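PDB 6FOP: glycoside hydrolase family 81 from Clostridium thermocellum, which probably hydrolyses beta-1,3-glucosidic bonds in glucans such as laminarin, serving the cellulosome of this bacterium. Local coordinates for residues A[496-501]-A[525-530]; A[549-554]-A[572-577]; A[593-598]-A[622-627]. All blocks are in the same frame, centred on the assembly; numbering follows the deposited sequence.

Contact 1: residues A[496-501]-A[525-530]; sequences EAINAW and TTEVEA
The Glu527 side chain leaves its helix with CG trans to the main-chain nitrogen (chi1 -166°) and then bends at chi2, which swings the carboxylate across to the indole of Trp501. Trp501 CG lies trans to the carbonyl carbon (chi1 -52°), and chi2 then turns the pyrrole edge with its N-H toward the acid. Helices 494-511 and 514-534, joined by a short turn, form an antiparallel alpha-hairpin, consistent with the six-hairpin clan of this domain; their local axes lie 9.9 Å apart. Trp501 NE1 gives a nearly straight hydrogen bond to Glu527 OE1 (2.9 Å, 166° at the hydrogen). The oxygen sits almost in the plane of the indole, but the N-H reaches it from the anti side of the carboxylate and well off the carboxylate plane. Ala497 suits the neighbouring position because its small methyl lets the acid lie close: Ala497 CB is 3.7 Å from Glu527 OE2. Nearer the Glu527 backbone the contact turns apolar. Ile498 CG1 packs on Glu527 CG at 3.9 Å, and its CD1 goes on to Val528 CG2, also at 3.9 Å, the two branched chains crossing at about a right angle. Two further partners also hold the acid, Ser477 OG pairing with OE1 and Gln491 NE2 donating to OE2. A buried carboxylate is costly unless compensated. Here two N-H donors and a serine hydroxyl share its oxygens, an arrangement that would probably stabilise the ionised form and that helps to hold the acid, and the indole edge with it, in one orientation.

Contact 2: residues A[549-554]-A[572-577]; sequences HNYASM and EKHGIN. With NI (nickel (II) ion), chain B.
The nickel-binding imidazole of His574 lies against Tyr551, whose hydroxyl is itself held by two hydrogen bonds. Tyr551 CD2 is 3.6 Å from His574 NE2 and stands over the centre of the imidazole face. The two rings are tilted by 43° to each other, neither stacked nor edge-to-face, and their side chains run past one another in opposite directions. With CG trans to the main-chain nitrogen (chi1 162°), the Tyr551 ring extends from its loop to the backbone at Lys573, on the short helix 570-575. There Tyr551 OH donates to Lys573 O at 2.6 Å, tilted somewhat from the carbonyl plane, and accepts from Asn577 ND2 at 2.9 Å. Tyrosine fits because one hydroxyl can serve as donor and acceptor together. The Asn577 amide, turned steeply against the phenol ring, directs its N-H close to its own plane toward OH; the same nitrogen, Asn577 ND2, makes a weak bond to Ser553 O at 3.3 Å, and OD1 pairs with Ser494 OG. Ile576 CD1 packs on Ser553 O, while Ser553 OG bonds to Glu563 O; the backbones of Ser553 and Met554 both face Cys561, a classic beta bulge. His574 NE2 binds the nickel ion at 2.1 Å, and His562, Glu601 and Glu605 supply the other protein ligands. Its ND1 hydrogen-bonds to Asn598 OD1, a second-shell partner. Coordination through NE2 probably places the remaining proton on ND1, which would suit it to donate to the asparagine oxygen, so that metal, asparagine and the overlying tyrosine together fix the imidazole's rotation.

Contact 3: residues A[593-598]-A[622-627]; sequences NYIKQN and YALYDP
Ile595 and Lys596, neighbours on helix 592-606, pack against the bend between helices 615-622 and 627-633, part of the helical family 81 C-terminal domain, which belongs to the six-hairpin clan and probably has its alpha/alpha architecture. The apolar part belongs to Ile595. Its beta-branch splits the work: Ile595 CG2 lies 3.6 Å from Tyr625 CB and also meets Tyr622 CA, whereas CD1 reaches Leu624 CB at 3.9 Å. A branched side chain thus touches three residues of 622-627 at once. Leu624 carries the hydrophobic layer onward to Leu656 of helix 646-659.

The second kind is CH-pi. Lys596 lays its aliphatic chain over one face of Tyr625, with CB 3.8 Å from the ring centroid and only 5° off the normal; Lys596 CD follows at 3.6 Å from Tyr625 CE2. CG is trans to the main-chain nitrogen, and a bend at chi2 (56°) then turns the chain across the ring toward Tyr622. Lysine suits this partly exposed position because its methylenes can cover an aromatic face while its ammonium goes on to polar partners.

Polar bonds come last. Lys596 NZ donates to the Tyr622 hydroxyl near the plane of that ring and makes a salt bridge with Glu600 one turn along its own helix. Within 622-627, Tyr622 O accepts from both Tyr625 N and Asp626 N. Asp626 then occupies the N-cap of helix 627-633, where OD1 accepts from Ala629 N. The bond that joins the two segments, Lys596 NZ to Tyr622 OH, spans 2.7 Å.

How the contacts relate
From the N terminus, the three contacts close in series along the C-terminal domain, and none nests in or crosses another. Contact 1 closes the helical hairpin of 494-511 and 514-534, its centre about 7 Å from that of the chain. Contact 2 then closes a loop containing the hairpin of strands 554-556 and 559-561, and contact 3 ties helix 592-606 to the bend after helix 615-622, its centre about 25 Å from that of the chain. Contacts 1 and 2 do not touch. Contacts 2 and 3 do: Tyr594 OH probably hydrogen-bonds to Asn550 O, so helix 592-606, which itself carries Glu601 and Glu605, joins the 549-554 loop beside the nickel site to the bend.

Contact 1: residues A[496-501]-A[525-530]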
loop_
_atom_site.group_PDB
_atom_site.type_symbol
_atom_site.label_atom_id
_atom_site.label_comp_id
_atom_site.label_asym_id
_atom_site.label_seq_id
_atom_site.Cartn_x
_atom_site.Cartn_y
_atom_site.Cartn_z
ATOM N N GLU A 496 6.885 6.906 -2.535
ATOM C CA GLU A 496 6.819 6.459 -3.935
ATOM C C GLU A 496 5.515 5.721 -4.300
ATOM O O GLU A 496 5.074 5.777 -5.446
ATOM C CB GLU A 496 8.040 5.641 -4.362
ATOM C CG GLU A 496 9.243 6.516 -4.649
ATOM C CD GLU A 496 10.418 5.811 -5.269
ATOM O OE1 GLU A 496 10.528 4.577 -5.099
ATOM O OE2 GLU A 496 11.264 6.511 -5.881
ATOM N N ALA A 497 4.878 5.065 -3.331
ATOM C CA ALA A 497 3.547 4.492 -3.559
ATOM C C ALA A 497 2.550 5.647 -3.770
ATOM O O ALA A 497 1.778 5.676 -4.733
ATOM C CB ALA A 497 3.136 3.635 -2.366
ATOM N N ILE A 498 2.610 6.637 -2.888
ATOM C CA ILE A 498 1.704 7.788 -2.958
ATOM C C ILE A 498 1.901 8.613 -4.231
ATOM O O ILE A 498 0.928 9.154 -4.768
ATOM C CB ILE A 498 1.805 8.615 -1.656
ATOM C CG1 ILE A 498 1.121 7.849 -0.502
ATOM C CG2 ILE A 498 1.250 10.027 -1.811
ATOM C CD1 ILE A 498 1.567 8.300 0.880
ATOM N N ASN A 499 3.132 8.663 -4.744
ATOM C CA ASN A 499 3.379 9.314 -6.028
ATOM C C ASN A 499 2.553 8.667 -7.131
ATOM O O ASN A 499 1.990 9.365 -7.999
ATOM C CB ASN A 499 4.852 9.209 -6.370
ATOM C CG ASN A 499 5.228 9.934 -7.650
ATOM O OD1 ASN A 499 4.898 11.114 -7.840
ATOM N ND2 ASN A 499 5.946 9.243 -8.517
ATOM N N ALA A 500 2.481 7.329 -7.143
ATOM C CA ALA A 500 1.648 6.669 -8.155
ATOM C C ALA A 500 0.181 7.036 -7.973
ATOM O O ALA A 500 -0.547 7.284 -8.937
ATOM C CB ALA A 500 1.824 5.170 -8.102
ATOM N N TRP A 501 -0.276 7.070 -6.731
ATOM C CA TRP A 501 -1.677 7.311 -6.474
ATOM C C TRP A 501 -2.105 8.718 -6.827
ATOM O O TRP A 501 -3.152 8.916 -7.478
ATOM C CB TRP A 501 -2.044 6.965 -5.038
ATOM C CG TRP A 501 -1.644 5.601 -4.573
ATOM C CD1 TRP A 501 -1.401 5.271 -3.290
ATOM C CD2 TRP A 501 -1.390 4.394 -5.349
ATOM N NE1 TRP A 501 -1.083 3.940 -3.185
ATOM C CE2 TRP A 501 -1.047 3.377 -4.426
ATOM C CE3 TRP A 501 -1.418 4.075 -6.708
ATOM C CZ2 TRP A 501 -0.745 2.072 -4.825
ATOM C CZ3 TRP A 501 -1.120 2.765 -7.104
ATOM C CH2 TRP A 501 -0.797 1.783 -6.163
ATOM N N THR A 525 -5.760 8.521 -0.365
ATOM C CA THR A 525 -6.268 8.874 0.946
ATOM C C THR A 525 -5.981 7.771 1.959
ATOM O O THR A 525 -5.558 8.025 3.084
ATOM C CB THR A 525 -7.767 9.193 0.840
ATOM O OG1 THR A 525 -7.976 10.231 -0.155
ATOM C CG2 THR A 525 -8.311 9.671 2.157
ATOM N N THR A 526 -6.204 6.523 1.531
ATOM C CA THR A 526 -6.010 5.414 2.460
ATOM C C THR A 526 -4.513 5.231 2.782
ATOM O O THR A 526 -4.151 5.105 3.956
ATOM C CB THR A 526 -6.599 4.133 1.899
ATOM O OG1 THR A 526 -7.980 4.322 1.573
ATOM C CG2 THR A 526 -6.488 3.021 2.947
ATOM N N GLU A 527 -3.631 5.237 1.767
ATOM C CA GLU A 527 -2.214 5.098 2.054
ATOM C C GLU A 527 -1.702 6.180 2.983
ATOM O O GLU A 527 -0.926 5.903 3.906
ATOM C CB GLU A 527 -1.388 4.977 0.766
ATOM C CG GLU A 527 0.030 4.485 1.031
ATOM C CD GLU A 527 0.456 3.221 0.294
ATOM O OE1 GLU A 527 -0.216 2.813 -0.691
ATOM O OE2 GLU A 527 1.457 2.604 0.742
ATOM N N VAL A 528 -2.167 7.406 2.783
ATOM C CA VAL A 528 -1.754 8.494 3.662
ATOM C C VAL A 528 -2.171 8.180 5.117
ATOM O O VAL A 528 -1.393 8.382 6.057
ATOM C CB VAL A 528 -2.342 9.834 3.191
ATOM C CG1 VAL A 528 -2.215 10.897 4.279
ATOM C CG2 VAL A 528 -1.612 10.305 1.916
ATOM N N GLU A 529 -3.396 7.695 5.292
ATOM C CA GLU A 529 -3.873 7.361 6.651
ATOM C C GLU A 529 -3.003 6.264 7.284
ATOM O O GLU A 529 -2.619 6.361 8.471
ATOM C CB GLU A 529 -5.321 6.895 6.622
ATOM C CG GLU A 529 -6.307 7.986 6.297
ATOM C CD GLU A 529 -6.511 8.994 7.416
ATOM O OE1 GLU A 529 -6.352 8.649 8.615
ATOM O OE2 GLU A 529 -6.899 10.125 7.102
ATOM N N ALA A 530 -2.645 5.239 6.498
ATOM C CA ALA A 530 -1.766 4.186 7.002
ATOM C C ALA A 530 -0.363 4.726 7.333
ATOM O O ALA A 530 0.224 4.391 8.363
ATOM C CB ALA A 530 -1.690 3.028 6.008
#

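Contact 2: residues A[549-554]-A[572-577]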
loop_
_atom_site.group_PDB
_atom_site.type_symbol
_atom_site.label_atom_id
_atom_site.label_comp_id
_atom_site.label_asym_id
_atom_site.label_seq_id
_atom_site.Cartn_x
_atom_site.Cartn_y
_atom_site.Cartn_z
ATOM N N HIS A 549 12.895 5.242 18.112
ATOM C CA HIS A 549 12.719 6.268 17.086
ATOM C C HIS A 549 11.261 6.691 17.029
ATOM O O HIS A 549 10.372 5.915 17.404
ATOM C CB HIS A 549 13.178 5.717 15.716
ATOM C CG HIS A 549 14.531 5.082 15.742
ATOM N ND1 HIS A 549 15.688 5.811 15.561
ATOM C CD2 HIS A 549 14.927 3.822 16.039
ATOM C CE1 HIS A 549 16.734 5.021 15.701
ATOM N NE2 HIS A 549 16.300 3.806 15.996
ATOM N N ASN A 550 11.019 7.865 16.442
ATOM C CA ASN A 550 9.693 8.405 16.169
ATOM C C ASN A 550 9.198 8.150 14.735
ATOM O O ASN A 550 8.181 8.690 14.321
ATOM C CB ASN A 550 9.619 9.894 16.532
ATOM C CG ASN A 550 10.452 10.791 15.616
ATOM O OD1 ASN A 550 10.800 10.446 14.482
ATOM N ND2 ASN A 550 10.847 11.943 16.162
ATOM N N TYR A 551 9.926 7.293 14.025
ATOM C CA TYR A 551 9.779 7.061 12.600
ATOM C C TYR A 551 10.265 5.651 12.321
ATOM O O TYR A 551 11.274 5.244 12.886
ATOM C CB TYR A 551 10.652 8.069 11.851
ATOM C CG TYR A 551 10.965 7.729 10.399
ATOM C CD1 TYR A 551 9.930 7.605 9.449
ATOM C CD2 TYR A 551 12.262 7.520 9.979
ATOM C CE1 TYR A 551 10.207 7.303 8.132
ATOM C CE2 TYR A 551 12.546 7.217 8.668
ATOM C CZ TYR A 551 11.513 7.129 7.734
ATOM O OH TYR A 551 11.802 6.871 6.428
ATOM N N ALA A 552 9.530 4.936 11.471
ATOM C CA ALA A 552 9.985 3.666 10.906
ATOM C C ALA A 552 10.158 3.861 9.409
ATOM O O ALA A 552 9.224 4.288 8.725
ATOM C CB ALA A 552 8.987 2.539 11.171
ATOM N N SER A 553 11.336 3.520 8.899
ATOM C CA SER A 553 11.609 3.622 7.460
ATOM C C SER A 553 11.145 2.419 6.650
ATOM O O SER A 553 10.883 2.571 5.455
ATOM C CB SER A 553 13.094 3.901 7.227
ATOM O OG SER A 553 13.906 3.008 7.945
ATOM N N MET A 554 11.077 1.241 7.282
ATOM C CA MET A 554 10.569 0.031 6.634
ATOM C C MET A 554 9.553 -0.675 7.503
ATOM O O MET A 554 9.793 -0.905 8.682
ATOM C CB MET A 554 11.698 -0.925 6.247
ATOM C CG MET A 554 12.604 -0.369 5.206
ATOM S SD MET A 554 13.798 -1.455 4.431
ATOM C CE MET A 554 12.735 -2.698 3.835
ATOM N N GLU A 572 19.182 10.130 4.672
ATOM C CA GLU A 572 18.618 9.235 3.663
ATOM C C GLU A 572 17.521 8.326 4.250
ATOM O O GLU A 572 16.471 8.151 3.636
ATOM C CB GLU A 572 19.708 8.401 2.984
ATOM C CG GLU A 572 20.644 9.267 2.144
ATOM C CD GLU A 572 21.876 8.521 1.714
ATOM O OE1 GLU A 572 21.828 7.890 0.641
ATOM O OE2 GLU A 572 22.889 8.558 2.464
ATOM N N LYS A 573 17.741 7.797 5.458
ATOM C CA LYS A 573 16.751 6.918 6.041
ATOM C C LYS A 573 15.410 7.630 6.218
ATOM O O LYS A 573 14.356 7.051 5.935
ATOM C CB LYS A 573 17.227 6.342 7.373
ATOM C CG LYS A 573 18.417 5.408 7.246
ATOM C CD LYS A 573 18.797 4.774 8.570
ATOM C CE LYS A 573 20.091 3.996 8.432
ATOM N NZ LYS A 573 20.451 3.255 9.659
ATOM N N HIS A 574 15.435 8.881 6.673
ATOM C CA HIS A 574 14.214 9.687 6.807
ATOM C C HIS A 574 13.649 10.100 5.427
ATOM O O HIS A 574 12.433 10.035 5.198
ATOM C CB HIS A 574 14.520 10.914 7.676
ATOM C CG HIS A 574 14.506 10.614 9.139
ATOM N ND1 HIS A 574 13.601 11.174 10.001
ATOM C CD2 HIS A 574 15.239 9.756 9.874
ATOM C CE1 HIS A 574 13.789 10.700 11.210
ATOM N NE2 HIS A 574 14.783 9.844 11.161
ATOM N N GLY A 575 14.546 10.487 4.511
ATOM C CA GLY A 575 14.127 11.053 3.235
ATOM C C GLY A 575 13.422 10.087 2.298
ATOM O O GLY A 575 12.656 10.535 1.420
ATOM N N ILE A 576 13.674 8.773 2.430
ATOM C CA ILE A 576 13.003 7.835 1.536
ATOM C C ILE A 576 11.498 7.801 1.735
ATOM O O ILE A 576 10.818 7.239 0.893
ATOM C CB ILE A 576 13.551 6.386 1.601
ATOM C CG1 ILE A 576 13.355 5.738 2.995
ATOM C CG2 ILE A 576 15.016 6.321 1.153
ATOM C CD1 ILE A 576 13.007 4.271 2.917
ATOM N N ASN A 577 10.974 8.337 2.844
ATOM C CA ASN A 577 9.533 8.438 3.032
ATOM C C ASN A 577 8.971 9.817 2.771
ATOM O O ASN A 577 7.824 10.097 3.068
ATOM C CB ASN A 577 9.109 7.838 4.386
ATOM C CG ASN A 577 8.868 6.364 4.255
ATOM O OD1 ASN A 577 7.855 5.956 3.677
ATOM N ND2 ASN A 577 9.847 5.550 4.662
HETATM NI NI NI B . 15.372 8.656 12.747
#

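Contact 3: residues A[593-598]-A[622-627]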
loop_
_atom_site.group_PDB
_atom_site.type_symbol
_atom_site.label_atom_id
_atom_site.label_comp_id
_atom_site.label_asym_id
_atom_site.label_seq_id
_atom_site.Cartn_x
_atom_site.Cartn_y
_atom_site.Cartn_z
ATOM N N ASN A 593 4.345 19.988 14.296
ATOM C CA ASN A 593 5.220 19.619 15.404
ATOM C C ASN A 593 5.945 18.309 15.124
ATOM O O ASN A 593 7.074 18.136 15.561
ATOM C CB ASN A 593 4.452 19.566 16.729
ATOM C CG ASN A 593 3.883 20.918 17.119
ATOM O OD1 ASN A 593 2.699 21.048 17.434
ATOM N ND2 ASN A 593 4.726 21.932 17.084
ATOM N N TYR A 594 5.283 17.379 14.420
ATOM C CA TYR A 594 5.946 16.134 14.040
ATOM C C TYR A 594 7.061 16.408 13.027
ATOM O O TYR A 594 8.122 15.788 13.100
ATOM C CB TYR A 594 4.972 15.062 13.500
ATOM C CG TYR A 594 5.716 13.787 13.144
ATOM C CD1 TYR A 594 6.164 12.916 14.143
ATOM C CD2 TYR A 594 6.044 13.486 11.819
ATOM C CE1 TYR A 594 6.913 11.785 13.824
ATOM C CE2 TYR A 594 6.793 12.359 11.491
ATOM C CZ TYR A 594 7.199 11.491 12.508
ATOM O OH TYR A 594 7.942 10.382 12.189
ATOM N N ILE A 595 6.834 17.323 12.074
ATOM C CA ILE A 595 7.921 17.689 11.137
ATOM C C ILE A 595 9.187 18.084 11.947
ATOM O O ILE A 595 10.290 17.600 11.702
ATOM C CB ILE A 595 7.527 18.913 10.244
ATOM C CG1 ILE A 595 6.323 18.660 9.320
ATOM C CG2 ILE A 595 8.732 19.419 9.465
ATOM C CD1 ILE A 595 6.606 17.714 8.204
ATOM N N LYS A 596 8.996 18.951 12.936
ATOM C CA LYS A 596 10.091 19.400 13.804
ATOM C C LYS A 596 10.748 18.235 14.548
ATOM O O LYS A 596 11.959 18.087 14.510
ATOM C CB LYS A 596 9.590 20.478 14.770
ATOM C CG LYS A 596 10.677 21.069 15.664
ATOM C CD LYS A 596 11.828 21.638 14.848
ATOM C CE LYS A 596 12.652 22.703 15.569
ATOM N NZ LYS A 596 13.998 22.919 14.951
ATOM N N GLN A 597 9.937 17.371 15.170
ATOM C CA GLN A 597 10.457 16.218 15.907
ATOM C C GLN A 597 11.211 15.249 15.003
ATOM O O GLN A 597 12.241 14.678 15.392
ATOM C CB GLN A 597 9.323 15.468 16.600
ATOM C CG GLN A 597 8.660 16.182 17.759
ATOM C CD GLN A 597 7.449 15.413 18.286
ATOM O OE1 GLN A 597 6.664 14.850 17.527
ATOM N NE2 GLN A 597 7.306 15.377 19.594
ATOM N N ASN A 598 10.628 14.973 13.829
ATOM C CA ASN A 598 11.228 14.034 12.873
ATOM C C ASN A 598 12.578 14.567 12.386
ATOM O O ASN A 598 13.599 13.856 12.391
ATOM C CB ASN A 598 10.222 13.747 11.744
ATOM C CG ASN A 598 10.780 12.858 10.667
ATOM O OD1 ASN A 598 11.740 13.207 9.975
ATOM N ND2 ASN A 598 10.138 11.697 10.464
ATOM N N TYR A 622 11.294 20.307 5.973
ATOM C CA TYR A 622 11.338 21.226 7.112
ATOM C C TYR A 622 10.499 22.475 6.833
ATOM O O TYR A 622 9.977 23.093 7.775
ATOM C CB TYR A 622 12.770 21.628 7.479
ATOM C CG TYR A 622 12.878 22.276 8.830
ATOM C CD1 TYR A 622 12.690 21.542 9.997
ATOM C CD2 TYR A 622 13.223 23.613 8.950
ATOM C CE1 TYR A 622 12.768 22.136 11.239
ATOM C CE2 TYR A 622 13.306 24.217 10.202
ATOM C CZ TYR A 622 13.119 23.465 11.342
ATOM O OH TYR A 622 13.215 24.052 12.585
ATOM N N ALA A 623 10.362 22.837 5.544
ATOM C CA ALA A 623 9.505 23.953 5.154
ATOM C C ALA A 623 8.023 23.745 5.502
ATOM O O ALA A 623 7.274 24.714 5.505
ATOM C CB ALA A 623 9.644 24.228 3.667
ATOM N N LEU A 624 7.621 22.504 5.841
ATOM C CA LEU A 624 6.278 22.243 6.353
ATOM C C LEU A 624 6.134 22.549 7.850
ATOM O O LEU A 624 5.032 22.417 8.415
ATOM C CB LEU A 624 5.851 20.820 6.033
ATOM C CG LEU A 624 5.754 20.510 4.544
ATOM C CD1 LEU A 624 5.724 19.007 4.283
ATOM C CD2 LEU A 624 4.537 21.195 3.924
ATOM N N TYR A 625 7.224 23.034 8.461
ATOM C CA TYR A 625 7.195 23.614 9.814
ATOM C C TYR A 625 7.652 25.092 9.801
ATOM O O TYR A 625 6.988 25.950 10.355
ATOM C CB TYR A 625 8.111 22.786 10.720
ATOM C CG TYR A 625 8.376 23.360 12.080
ATOM C CD1 TYR A 625 7.389 23.363 13.057
ATOM C CD2 TYR A 625 9.623 23.917 12.401
ATOM C CE1 TYR A 625 7.632 23.879 14.319
ATOM C CE2 TYR A 625 9.877 24.424 13.662
ATOM C CZ TYR A 625 8.880 24.416 14.611
ATOM O OH TYR A 625 9.142 24.945 15.854
ATOM N N ASP A 626 8.799 25.356 9.183
ATOM C CA ASP A 626 9.391 26.710 9.191
ATOM C C ASP A 626 10.001 27.000 7.818
ATOM O O ASP A 626 11.195 26.782 7.600
ATOM C CB ASP A 626 10.419 26.848 10.308
ATOM C CG ASP A 626 10.924 28.267 10.470
ATOM O OD1 ASP A 626 10.648 29.135 9.591
ATOM O OD2 ASP A 626 11.636 28.489 11.480
ATOM N N PRO A 627 9.160 27.464 6.880
ATOM C CA PRO A 627 9.684 27.739 5.540
ATOM C C PRO A 627 10.738 28.848 5.472
ATOM O O PRO A 627 11.616 28.794 4.619
ATOM C CB PRO A 627 8.450 28.088 4.714
ATOM C CG PRO A 627 7.293 28.117 5.636
ATOM C CD PRO A 627 7.697 27.626 6.973
#